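Local structure of LPS-assembly lipoprotein (Caulobacter crescentus, 4KWY) at residues E69-V74 / D93-Y98. The protein probably takes part, as an LptE-family lipoprotein, in assembling lipopolysaccharide at the outer membrane. Numbering follows the deposited sequence.
Sequences ELRMSV and DVSVTY
R71 reaches diagonally over the strand pair to D93, and its NE donates to OD1 of D93 at 2.7 Å in a salt bridge, 27° out of the guanidinium plane. With CG anti to the backbone N (chi1 -166°), the extended chain carries the guanidinium to the carboxylate. NH2 adds a weak bond to the same oxygen, while the small, buried hydroxyl of S73, also bonded to R54, donates to it from the opposite carboxylate face, OG to OD1 2.8 Å. Were R71 an alanine, D93 OD1 would probably lose its arginine partner and keep the S73 bond, while R91 still pairs with OD2. On the polar, solvent side, E69 brushes S95 and T97 loosely, its CG 4.3 Å from CG2 of T97. The other face is apolar and closer packed. L70 and V96 stand side by side, CD2 to CG2 3.9 Å, and L70 CB meets the ring edge of Y98; M72, here a selenomethionine, and V94 continue this face, where apolar side chains suit burial. Nearly straight backbone hydrogen bonds join L70 with V96 and M72 with V94. The segments belong to the antiparallel hairpin of strands 67-80 and 86-99, whose apolar face packs on helix 104-135, with M72 also touching L26 of helix 21-34.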
loop_
_atom_site.group_PDB
_atom_site.type_symbol
_atom_site.label_atom_id
_atom_site.label_comp_id
_atom_site.label_asym_id
_atom_site.label_seq_id
_atom_site.Cartn_x
_atom_site.Cartn_y
_atom_site.Cartn_z
ATOM N N GLU A 69 8.050 -6.642 15.172
ATOM C CA GLU A 69 7.779 -6.988 13.778
ATOM C C GLU A 69 6.349 -6.624 13.465
ATOM O O GLU A 69 5.435 -6.945 14.212
ATOM C CB GLU A 69 8.068 -8.442 13.411
ATOM C CG GLU A 69 8.021 -8.651 11.897
ATOM C CD GLU A 69 8.352 -10.034 11.370
ATOM O OE1 GLU A 69 7.495 -10.939 11.500
ATOM O OE2 GLU A 69 9.436 -10.197 10.761
ATOM N N LEU A 70 6.170 -5.915 12.369
ATOM C CA LEU A 70 4.888 -5.444 11.922
ATOM C C LEU A 70 4.617 -6.007 10.535
ATOM O O LEU A 70 5.500 -6.024 9.677
ATOM C CB LEU A 70 4.983 -3.937 11.927
ATOM C CG LEU A 70 3.747 -3.156 11.623
ATOM C CD1 LEU A 70 2.956 -2.890 12.886
ATOM C CD2 LEU A 70 4.166 -1.863 11.063
ATOM N N ARG A 71 3.406 -6.521 10.339
ATOM C CA ARG A 71 3.027 -7.154 9.090
ATOM C C ARG A 71 1.872 -6.446 8.411
ATOM O O ARG A 71 0.856 -6.144 9.031
ATOM C CB ARG A 71 2.676 -8.618 9.326
ATOM C CG ARG A 71 2.597 -9.406 8.042
ATOM C CD ARG A 71 2.666 -10.870 8.325
ATOM N NE ARG A 71 2.102 -11.638 7.219
ATOM C CZ ARG A 71 1.229 -12.628 7.361
ATOM N NH1 ARG A 71 0.800 -12.973 8.569
ATOM N NH2 ARG A 71 0.780 -13.280 6.298
HETATM N N MSE A 72 2.065 -6.143 7.133
HETATM C CA MSE A 72 1.017 -5.538 6.342
HETATM C C MSE A 72 0.582 -6.557 5.294
HETATM O O MSE A 72 1.350 -6.892 4.386
HETATM C CB MSE A 72 1.427 -4.209 5.706
HETATM C CG MSE A 72 0.261 -3.604 4.910
HETATM SE SE MSE A 72 0.672 -1.932 4.147
HETATM C CE MSE A 72 -0.696 -0.974 4.976
ATOM N N SER A 73 -0.671 -7.023 5.429
ATOM C CA SER A 73 -1.309 -7.974 4.526
ATOM C C SER A 73 -2.395 -7.254 3.771
ATOM O O SER A 73 -3.267 -6.628 4.388
ATOM C CB SER A 73 -1.879 -9.140 5.313
ATOM O OG SER A 73 -0.840 -9.759 6.044
ATOM N N VAL A 74 -2.318 -7.280 2.432
ATOM C CA VAL A 74 -3.276 -6.556 1.592
ATOM C C VAL A 74 -3.785 -7.423 0.470
ATOM O O VAL A 74 -3.012 -7.902 -0.352
ATOM C CB VAL A 74 -2.670 -5.251 0.967
ATOM C CG1 VAL A 74 -3.771 -4.278 0.541
ATOM C CG2 VAL A 74 -1.634 -4.581 1.872
ATOM N N ASP A 93 2.051 -9.035 0.848
ATOM C CA ASP A 93 2.404 -9.248 2.247
ATOM C C ASP A 93 3.766 -8.660 2.485
ATOM O O ASP A 93 4.736 -9.112 1.889
ATOM C CB ASP A 93 2.398 -10.742 2.596
ATOM C CG ASP A 93 1.266 -11.154 3.509
ATOM O OD1 ASP A 93 1.367 -10.899 4.727
ATOM O OD2 ASP A 93 0.319 -11.806 3.018
ATOM N N VAL A 94 3.841 -7.631 3.329
ATOM C CA VAL A 94 5.094 -6.948 3.645
ATOM C C VAL A 94 5.359 -7.019 5.163
ATOM O O VAL A 94 4.430 -6.829 5.959
ATOM C CB VAL A 94 5.041 -5.479 3.136
ATOM C CG1 VAL A 94 6.248 -4.682 3.630
ATOM C CG2 VAL A 94 4.975 -5.434 1.614
ATOM N N SER A 95 6.621 -7.233 5.550
ATOM C CA SER A 95 7.041 -7.239 6.959
ATOM C C SER A 95 8.157 -6.261 7.192
ATOM O O SER A 95 9.057 -6.164 6.378
ATOM C CB SER A 95 7.498 -8.624 7.397
ATOM O OG SER A 95 6.339 -9.377 7.699
ATOM N N VAL A 96 8.076 -5.516 8.298
ATOM C CA VAL A 96 9.096 -4.577 8.746
ATOM C C VAL A 96 9.354 -4.811 10.237
ATOM O O VAL A 96 8.517 -5.390 10.951
ATOM C CB VAL A 96 8.753 -3.085 8.465
ATOM C CG1 VAL A 96 8.586 -2.816 6.989
ATOM C CG2 VAL A 96 7.530 -2.617 9.246
ATOM N N THR A 97 10.522 -4.365 10.696
ATOM C CA THR A 97 10.889 -4.338 12.092
ATOM C C THR A 97 11.125 -2.876 12.469
ATOM O O THR A 97 11.405 -2.037 11.602
ATOM C CB THR A 97 12.087 -5.231 12.433
ATOM O OG1 THR A 97 13.247 -4.749 11.779
ATOM C CG2 THR A 97 11.839 -6.721 12.162
ATOM N N TYR A 98 10.940 -2.559 13.751
ATOM C CA TYR A 98 11.244 -1.247 14.308
ATOM C C TYR A 98 11.784 -1.469 15.661
ATOM O O TYR A 98 11.408 -2.436 16.343
ATOM C CB TYR A 98 10.077 -0.238 14.296
ATOM C CG TYR A 98 8.841 -0.641 15.068
ATOM C CD1 TYR A 98 8.692 -0.302 16.412
ATOM C CD2 TYR A 98 7.784 -1.298 14.435
ATOM C CE1 TYR A 98 7.531 -0.628 17.116
ATOM C CE2 TYR A 98 6.626 -1.648 15.136
ATOM C CZ TYR A 98 6.496 -1.294 16.469
ATOM O OH TYR A 98 5.380 -1.653 17.175
#